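Local coordinates for protein DNA polymerase III subunit beta (Pseudomonas aeruginosa, PDB 4TSZ) that tethers DNA polymerases and other proteins to DNA and so makes them processive, at residues Tyr154-Met159 against Val171-His176; Gly165-Ser170 against Met180-Ala185; Ile319-Ser324 against Phe340-Ser345. One frame throughout, in Å; residues are numbered along the deposited sequence.

How the contacts relate
Contact 1 opens at 154-159, and before the chain closes it at 171-176 contact 2 has begun at 165-170, to close in turn at 180-185; the two therefore cross. Together they join three neighbouring strands, 158-164, 167-173 and 177-184, of a long antiparallel sheet, and they touch where Met159 and Val171 of contact 1 pack on Ser170 and Met180 of contact 2, respectively. Contact 3 follows in series in the C-terminal domain, running from strand 317-322 of a second sheet through helix 323-330 to strand 337-342, in the other half of the long sheet. Its nearest atoms lie about 6 Å from contact 1, and the bound peptide is within reach of both.

Contact 1. Residues Tyr154-Met159 against Val171-His176; sequences YYLNGM and VATDGH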
loop_
_atom_site.group_PDB
_atom_site.type_symbol
_atom_site.label_atom_id
_atom_site.label_comp_id
_atom_site.label_asym_id
_atom_site.label_seq_id
_atom_site.Cartn_x
_atom_site.Cartn_y
_atom_site.Cartn_z
ATOM N N TYR E 154 14.446 25.563 -9.337
ATOM C CA TYR E 154 14.991 24.199 -9.460
ATOM C C TYR E 154 16.012 23.799 -8.395
ATOM O O TYR E 154 16.108 22.617 -8.069
ATOM C CB TYR E 154 15.569 23.972 -10.878
ATOM C CG TYR E 154 16.820 24.777 -11.152
ATOM C CD1 TYR E 154 16.743 26.106 -11.547
ATOM C CD2 TYR E 154 18.087 24.219 -10.980
ATOM C CE1 TYR E 154 17.891 26.873 -11.721
ATOM C CE2 TYR E 154 19.246 24.976 -11.167
ATOM C CZ TYR E 154 19.142 26.298 -11.559
ATOM O OH TYR E 154 20.283 27.040 -11.761
ATOM N N TYR E 155 16.797 24.773 -7.893
ATOM C CA TYR E 155 17.838 24.589 -6.866
ATOM C C TYR E 155 17.256 24.206 -5.493
ATOM O O TYR E 155 18.010 23.801 -4.605
ATOM C CB TYR E 155 18.767 25.832 -6.766
ATOM C CG TYR E 155 18.017 27.143 -6.687
ATOM C CD1 TYR E 155 17.506 27.602 -5.478
ATOM C CD2 TYR E 155 17.786 27.909 -7.829
ATOM C CE1 TYR E 155 16.768 28.777 -5.403
ATOM C CE2 TYR E 155 17.057 29.094 -7.767
ATOM C CZ TYR E 155 16.555 29.527 -6.548
ATOM O OH TYR E 155 15.833 30.689 -6.451
ATOM N N LEU E 156 15.921 24.334 -5.330
ATOM C CA LEU E 156 15.207 23.973 -4.103
ATOM C C LEU E 156 14.711 22.529 -4.146
ATOM O O LEU E 156 14.405 21.971 -3.095
ATOM C CB LEU E 156 14.025 24.929 -3.833
ATOM C CG LEU E 156 14.337 26.414 -3.579
ATOM C CD1 LEU E 156 13.089 27.141 -3.115
ATOM C CD2 LEU E 156 15.491 26.606 -2.562
ATOM N N ASN E 157 14.650 21.919 -5.352
ATOM C CA ASN E 157 14.190 20.536 -5.560
ATOM C C ASN E 157 15.305 19.537 -5.262
ATOM O O ASN E 157 15.657 18.691 -6.080
ATOM C CB ASN E 157 13.597 20.344 -6.973
ATOM C CG ASN E 157 12.501 21.308 -7.311
ATOM O OD1 ASN E 157 11.655 21.640 -6.484
ATOM N ND2 ASN E 157 12.490 21.780 -8.537
ATOM N N GLY E 158 15.850 19.660 -4.066
ATOM C CA GLY E 158 16.941 18.833 -3.594
ATOM C C GLY E 158 17.459 19.279 -2.252
ATOM O O GLY E 158 16.847 20.124 -1.581
ATOM N N MET E 159 18.597 18.699 -1.859
ATOM C CA MET E 159 19.206 18.942 -0.562
ATOM C C MET E 159 20.605 19.473 -0.658
ATOM O O MET E 159 21.440 18.919 -1.377
ATOM C CB MET E 159 19.192 17.635 0.254
ATOM C CG MET E 159 19.663 17.784 1.704
ATOM S SD MET E 159 19.551 16.221 2.582
ATOM C CE MET E 159 17.782 15.995 2.615
ATOM N N VAL E 171 20.815 20.924 4.397
ATOM C CA VAL E 171 19.819 22.004 4.383
ATOM C C VAL E 171 18.795 21.687 3.281
ATOM O O VAL E 171 19.178 21.355 2.159
ATOM C CB VAL E 171 20.379 23.463 4.261
ATOM C CG1 VAL E 171 19.262 24.497 4.452
ATOM C CG2 VAL E 171 21.517 23.730 5.247
ATOM N N ALA E 172 17.503 21.776 3.622
ATOM C CA ALA E 172 16.385 21.571 2.705
ATOM C C ALA E 172 15.354 22.675 2.954
ATOM O O ALA E 172 15.092 23.029 4.104
ATOM C CB ALA E 172 15.768 20.204 2.919
ATOM N N THR E 173 14.799 23.236 1.879
ATOM C CA THR E 173 13.795 24.304 1.939
ATOM C C THR E 173 12.922 24.346 0.687
ATOM O O THR E 173 13.368 23.968 -0.395
ATOM C CB THR E 173 14.430 25.678 2.289
ATOM O OG1 THR E 173 13.393 26.645 2.500
ATOM C CG2 THR E 173 15.432 26.167 1.234
ATOM N N ASP E 174 11.682 24.810 0.847
ATOM C CA ASP E 174 10.727 24.970 -0.248
ATOM C C ASP E 174 10.265 26.442 -0.364
ATOM O O ASP E 174 9.358 26.750 -1.130
ATOM C CB ASP E 174 9.542 23.985 -0.083
ATOM C CG ASP E 174 8.720 24.121 1.185
ATOM O OD1 ASP E 174 8.922 25.102 1.928
ATOM O OD2 ASP E 174 7.829 23.296 1.391
ATOM N N GLY E 175 10.893 27.326 0.415
ATOM C CA GLY E 175 10.556 28.743 0.442
ATOM C C GLY E 175 9.570 29.135 1.526
ATOM O O GLY E 175 9.441 30.320 1.835
ATOM N N HIS E 176 8.841 28.157 2.094
ATOM C CA HIS E 176 7.870 28.375 3.174
ATOM C C HIS E 176 8.461 27.903 4.502
ATOM O O HIS E 176 8.209 28.497 5.538
ATOM C CB HIS E 176 6.550 27.609 2.913
ATOM C CG HIS E 176 5.790 28.045 1.699
ATOM N ND1 HIS E 176 5.966 29.301 1.136
ATOM C CD2 HIS E 176 4.837 27.389 1.005
ATOM C CE1 HIS E 176 5.144 29.343 0.100
ATOM N NE2 HIS E 176 4.441 28.221 -0.010
HETATM O O HOH W 1 15.731 22.348 -0.723
#
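Leu156 and Thr173 meet at one end of the β-hairpin made by strands 158-164 and 167-173, where the chain enters the first strand and leaves the second. In Leu156 chi1 (-63°) carries CG toward Thr173, and chi2 (-171°) spreads the two methyls: Leu156 CD2 lies 3.8 Å from Thr173 CG2, while Leu156 CD1 rests 4.0 Å from Asp174 C, over the turn. Further into the hairpin, Met159 CG packs 3.6 Å from Val171 O.

No direct hydrogen bond links the two segments here; a water fills in between the diverging backbones. It donates toward Leu156 O (2.7 Å) and Gly158 O (2.6 Å), though with other acceptors nearby not both bonds need be made at once, and it accepts from Thr173 N at 2.9 Å. Beyond this water the regular hairpin ladder takes over, with Val171 bonded to Leu160. Leu156 O also takes Gly158 N at 2.9 Å, closing an inverse gamma turn centred on Asn157.

Past Thr173 the chain turns sharply. Asp174 OD1 accepts His176 N at 3.1 Å, 32° out of the carboxylate plane, which makes an Asx turn, and OD2 is salt-bridged to Arg177. Thr173 OG1 is hydrogen-bonded with Arg177 O and takes a weak bond from Gly175 N. This turn is part of the peptide site: the Gly175 backbone is hydrogen-bonded with the bound peptide, Thr173 packs on a modified side chain of it, and His176 on an acidic one.

Contact 2. Residues Gly165-Ser170 against Met180-Ala185; sequences GGTLRS and MCSLDA
Arg169 reaches alongside Ser182 on the neighbouring strand and meets its hydroxyl with an edge. Its chain leaves with CG anti to the backbone N and stays extended until it bends at chi3 (-70°), which swings the guanidinium across so that NE points at the serine hydroxyl. Arg169 NE donates to Ser182 OG at 2.8 Å and 158°, close to the guanidinium plane, and Arg169 NH2 adds a weak bond to the same OG at 3.3 Å. Met180, also bent at chi3, lays its methyl over one guanidinium face, off centre toward the rim, with CE 3.4 Å from Arg169 CZ. The group is thus gripped at an edge and covered on a face, while NH1 turns to a salt bridge with Glu247 and a hydrogen bond with Tyr246.

The strands form an antiparallel β-hairpin, with the N-to-C directions of the short strand segments at 165°. Leu168 with Leu183 and Ser170 with Cys181 are the hydrogen-bonded pairs; Leu168 N reaches Leu183 O at 2.9 Å. Thr167 shares the Arg169 face, its CG2 3.8 Å from Ser182 CB. On the other face Leu168 and Cys181 pack on Leu139 of helix 133-141. Ser170 OG is hydrogen-bonded to Leu139 O.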
loop_
_atom_site.group_PDB
_atom_site.type_symbol
_atom_site.label_atom_id
_atom_site.label_comp_id
_atom_site.label_asym_id
_atom_site.label_seq_id
_atom_site.Cartn_x
_atom_site.Cartn_y
_atom_site.Cartn_z
ATOM N N GLY E 165 34.379 23.830 8.209
ATOM C CA GLY E 165 35.157 23.691 9.440
ATOM C C GLY E 165 35.664 22.276 9.637
ATOM O O GLY E 165 36.872 22.033 9.705
ATOM N N GLY E 166 34.716 21.356 9.698
ATOM C CA GLY E 166 34.880 19.919 9.870
ATOM C C GLY E 166 33.504 19.286 9.964
ATOM O O GLY E 166 33.357 18.059 9.949
ATOM N N THR E 167 32.478 20.152 10.046
ATOM C CA THR E 167 31.065 19.822 10.169
ATOM C C THR E 167 30.451 19.498 8.804
ATOM O O THR E 167 30.736 20.167 7.811
ATOM C CB THR E 167 30.336 21.011 10.850
ATOM O OG1 THR E 167 30.903 21.246 12.142
ATOM C CG2 THR E 167 28.836 20.803 10.991
ATOM N N LEU E 168 29.597 18.466 8.776
ATOM C CA LEU E 168 28.799 18.108 7.617
ATOM C C LEU E 168 27.382 18.542 7.964
ATOM O O LEU E 168 26.882 18.221 9.045
ATOM C CB LEU E 168 28.869 16.610 7.261
ATOM C CG LEU E 168 28.077 16.153 6.020
ATOM C CD1 LEU E 168 28.489 16.905 4.753
ATOM C CD2 LEU E 168 28.229 14.669 5.802
ATOM N N ARG E 169 26.767 19.320 7.073
ATOM C CA ARG E 169 25.445 19.875 7.275
ATOM C C ARG E 169 24.537 19.642 6.081
ATOM O O ARG E 169 24.972 19.768 4.938
ATOM C CB ARG E 169 25.566 21.380 7.595
ATOM C CG ARG E 169 24.255 22.170 7.564
ATOM C CD ARG E 169 24.470 23.635 7.816
ATOM N NE ARG E 169 24.865 23.881 9.200
ATOM C CZ ARG E 169 25.161 25.076 9.699
ATOM N NH1 ARG E 169 25.090 26.158 8.935
ATOM N NH2 ARG E 169 25.504 25.202 10.973
ATOM N N SER E 170 23.267 19.323 6.361
ATOM C CA SER E 170 22.233 19.176 5.356
ATOM C C SER E 170 21.255 20.329 5.521
ATOM O O SER E 170 20.946 20.707 6.651
ATOM C CB SER E 170 21.521 17.834 5.489
ATOM O OG SER E 170 20.954 17.663 6.778
ATOM N N MET E 180 17.326 21.913 8.735
ATOM C CA MET E 180 18.781 21.807 8.725
ATOM C C MET E 180 19.296 20.921 9.852
ATOM O O MET E 180 18.724 20.902 10.940
ATOM C CB MET E 180 19.477 23.176 8.671
ATOM C CG MET E 180 19.410 23.951 9.961
ATOM S SD MET E 180 20.084 25.621 9.902
ATOM C CE MET E 180 21.725 25.289 9.540
ATOM N N CYS E 181 20.338 20.145 9.567
ATOM C CA CYS E 181 20.956 19.266 10.558
ATOM C C CYS E 181 22.468 19.323 10.391
ATOM O O CYS E 181 22.949 19.256 9.262
ATOM C CB CYS E 181 20.426 17.839 10.444
ATOM S SG CYS E 181 20.903 16.772 11.830
ATOM N N SER E 182 23.208 19.503 11.499
ATOM C CA SER E 182 24.672 19.597 11.489
ATOM C C SER E 182 25.277 18.528 12.384
ATOM O O SER E 182 24.759 18.266 13.472
ATOM C CB SER E 182 25.125 20.976 11.966
ATOM O OG SER E 182 24.515 22.028 11.239
ATOM N N LEU E 183 26.361 17.904 11.924
ATOM C CA LEU E 183 27.089 16.879 12.670
ATOM C C LEU E 183 28.589 17.118 12.522
ATOM O O LEU E 183 29.066 17.315 11.402
ATOM C CB LEU E 183 26.716 15.454 12.199
ATOM C CG LEU E 183 25.304 14.956 12.518
ATOM C CD1 LEU E 183 25.062 13.572 11.915
ATOM C CD2 LEU E 183 25.026 14.954 14.050
ATOM N N ASP E 184 29.326 17.136 13.649
ATOM C CA ASP E 184 30.768 17.358 13.595
ATOM C C ASP E 184 31.501 16.066 13.231
ATOM O O ASP E 184 31.881 15.277 14.103
ATOM C CB ASP E 184 31.322 18.097 14.834
ATOM C CG ASP E 184 31.070 17.430 16.166
ATOM O OD1 ASP E 184 29.897 17.389 16.596
ATOM O OD2 ASP E 184 32.055 16.997 16.809
ATOM N N ALA E 185 31.648 15.840 11.910
ATOM C CA ALA E 185 32.289 14.667 11.317
ATOM C C ALA E 185 33.827 14.764 11.208
ATOM O O ALA E 185 34.471 13.786 10.811
ATOM C CB ALA E 185 31.680 14.394 9.955
#

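Contact 3. Residues Ile319-Ser324 against Phe340-Ser345; sequences IGFNVS and FILSDS
Ile319 stretches out fully, CG1 anti to the backbone N (chi1 -169°) and chi2 extended as well (161°), so that CD1 is carried across to the turn after strand 337-342. There Ile319 CD1 comes within 3.4 Å of Asp344 O, and Ile319 CG1 runs alongside the same backbone, 3.8 Å from Ser345 O. The same methyl also meets a leucine branch: Ile319 CD1 is 4.3 Å from Leu342 CD2.

That same Leu342 CD2 also reaches Phe321. The phenyl ring, set with CG anti to the carbonyl carbon (chi1 -80°), offers its edge, and Leu342 CD2 sits near the ring plane 4.1 Å from Phe321 CZ. One methyl of Leu342 thus touches both Ile319 and Phe321. No hydrogen bond crosses the contact; the joining is by apolar side chains and by methyl against carbonyl. Asp344 turns its carboxylate to its own turn instead, where OD1 is hydrogen-bonded with Ser347 OG and Asn346 N.

Leu285 of strand 282-288 packs on both Ile319 and Phe321, while Ala349 of strand 349-353 touches both Phe321 and Leu342. At the far end of strand 317-322, Asn322 is the N-cap of helix 323-330, its OD1 taking Tyr325 N, and it packs on a polar side chain of the bound peptide. The contact belongs to the packing between the two sheets of the C-terminal domain, one of the repeated two-sheet domains from which the sliding DNA ring of the beta-subunit family is built.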
loop_
_atom_site.group_PDB
_atom_site.type_symbol
_atom_site.label_atom_id
_atom_site.label_comp_id
_atom_site.label_asym_id
_atom_site.label_seq_id
_atom_site.Cartn_x
_atom_site.Cartn_y
_atom_site.Cartn_z
ATOM N N ILE E 319 -0.832 33.661 16.282
ATOM C CA ILE E 319 -0.084 33.365 15.058
ATOM C C ILE E 319 -0.719 32.226 14.244
ATOM O O ILE E 319 -1.246 31.274 14.819
ATOM C CB ILE E 319 1.435 33.148 15.393
ATOM C CG1 ILE E 319 2.333 33.099 14.122
ATOM C CG2 ILE E 319 1.681 31.972 16.367
ATOM C CD1 ILE E 319 3.833 33.338 14.369
ATOM N N GLY E 320 -0.699 32.374 12.918
ATOM C CA GLY E 320 -1.238 31.385 11.992
ATOM C C GLY E 320 -0.157 30.530 11.375
ATOM O O GLY E 320 0.926 31.026 11.070
ATOM N N PHE E 321 -0.433 29.237 11.207
ATOM C CA PHE E 321 0.519 28.293 10.611
ATOM C C PHE E 321 -0.163 27.226 9.804
ATOM O O PHE E 321 -1.309 26.850 10.091
ATOM C CB PHE E 321 1.357 27.584 11.699
ATOM C CG PHE E 321 2.502 28.379 12.253
ATOM C CD1 PHE E 321 3.660 28.577 11.506
ATOM C CD2 PHE E 321 2.442 28.911 13.536
ATOM C CE1 PHE E 321 4.726 29.325 12.026
ATOM C CE2 PHE E 321 3.509 29.648 14.050
ATOM C CZ PHE E 321 4.635 29.865 13.285
ATOM N N ASN E 322 0.571 26.690 8.819
ATOM C CA ASN E 322 0.118 25.540 8.054
ATOM C C ASN E 322 0.417 24.358 9.005
ATOM O O ASN E 322 1.580 24.165 9.401
ATOM C CB ASN E 322 0.878 25.434 6.713
ATOM C CG ASN E 322 0.612 24.162 5.919
ATOM O OD1 ASN E 322 0.579 23.054 6.448
ATOM N ND2 ASN E 322 0.501 24.270 4.617
ATOM N N VAL E 323 -0.648 23.641 9.438
ATOM C CA VAL E 323 -0.571 22.525 10.388
ATOM C C VAL E 323 0.282 21.352 9.894
ATOM O O VAL E 323 0.980 20.734 10.696
ATOM C CB VAL E 323 -1.965 22.108 10.960
ATOM C CG1 VAL E 323 -2.863 21.494 9.896
ATOM C CG2 VAL E 323 -1.831 21.190 12.177
ATOM N N SER E 324 0.245 21.074 8.569
ATOM C CA SER E 324 1.051 20.023 7.950
ATOM C C SER E 324 2.536 20.342 8.117
ATOM O O SER E 324 3.299 19.432 8.421
ATOM C CB SER E 324 0.681 19.844 6.475
ATOM O OG SER E 324 -0.669 19.434 6.346
ATOM N N PHE E 340 10.103 25.656 20.838
ATOM C CA PHE E 340 9.589 26.570 19.819
ATOM C C PHE E 340 10.084 27.949 20.237
ATOM O O PHE E 340 9.942 28.334 21.403
ATOM C CB PHE E 340 8.054 26.549 19.761
ATOM C CG PHE E 340 7.462 25.431 18.938
ATOM C CD1 PHE E 340 7.397 24.134 19.437
ATOM C CD2 PHE E 340 6.951 25.675 17.673
ATOM C CE1 PHE E 340 6.850 23.099 18.671
ATOM C CE2 PHE E 340 6.377 24.646 16.920
ATOM C CZ PHE E 340 6.341 23.363 17.418
ATOM N N ILE E 341 10.746 28.651 19.320
ATOM C CA ILE E 341 11.261 29.994 19.569
ATOM C C ILE E 341 10.542 30.918 18.591
ATOM O O ILE E 341 10.691 30.788 17.377
ATOM C CB ILE E 341 12.814 30.081 19.533
ATOM C CG1 ILE E 341 13.448 29.102 20.565
ATOM C CG2 ILE E 341 13.282 31.523 19.797
ATOM C CD1 ILE E 341 14.911 28.654 20.286
ATOM N N LEU E 342 9.685 31.781 19.136
ATOM C CA LEU E 342 8.852 32.687 18.356
ATOM C C LEU E 342 9.142 34.142 18.712
ATOM O O LEU E 342 9.864 34.418 19.676
ATOM C CB LEU E 342 7.364 32.365 18.617
ATOM C CG LEU E 342 6.926 30.927 18.335
ATOM C CD1 LEU E 342 6.067 30.395 19.451
ATOM C CD2 LEU E 342 6.215 30.821 16.995
ATOM N N SER E 343 8.590 35.065 17.914
ATOM C CA SER E 343 8.707 36.496 18.133
ATOM C C SER E 343 7.337 37.144 17.913
ATOM O O SER E 343 6.579 37.251 18.876
ATOM C CB SER E 343 9.822 37.107 17.283
ATOM O OG SER E 343 9.603 36.906 15.898
ATOM N N ASP E 344 6.987 37.509 16.668
ATOM C CA ASP E 344 5.695 38.125 16.341
ATOM C C ASP E 344 4.887 37.296 15.330
ATOM O O ASP E 344 5.395 36.300 14.805
ATOM C CB ASP E 344 5.885 39.585 15.869
ATOM C CG ASP E 344 6.849 39.760 14.714
ATOM O OD1 ASP E 344 6.508 39.343 13.591
ATOM O OD2 ASP E 344 7.925 40.363 14.925
ATOM N N SER E 345 3.638 37.724 15.051
ATOM C CA SER E 345 2.701 37.055 14.146
ATOM C C SER E 345 3.141 36.987 12.673
ATOM O O SER E 345 2.641 36.142 11.929
ATOM C CB SER E 345 1.311 37.673 14.266
ATOM O OG SER E 345 1.253 38.978 13.716
#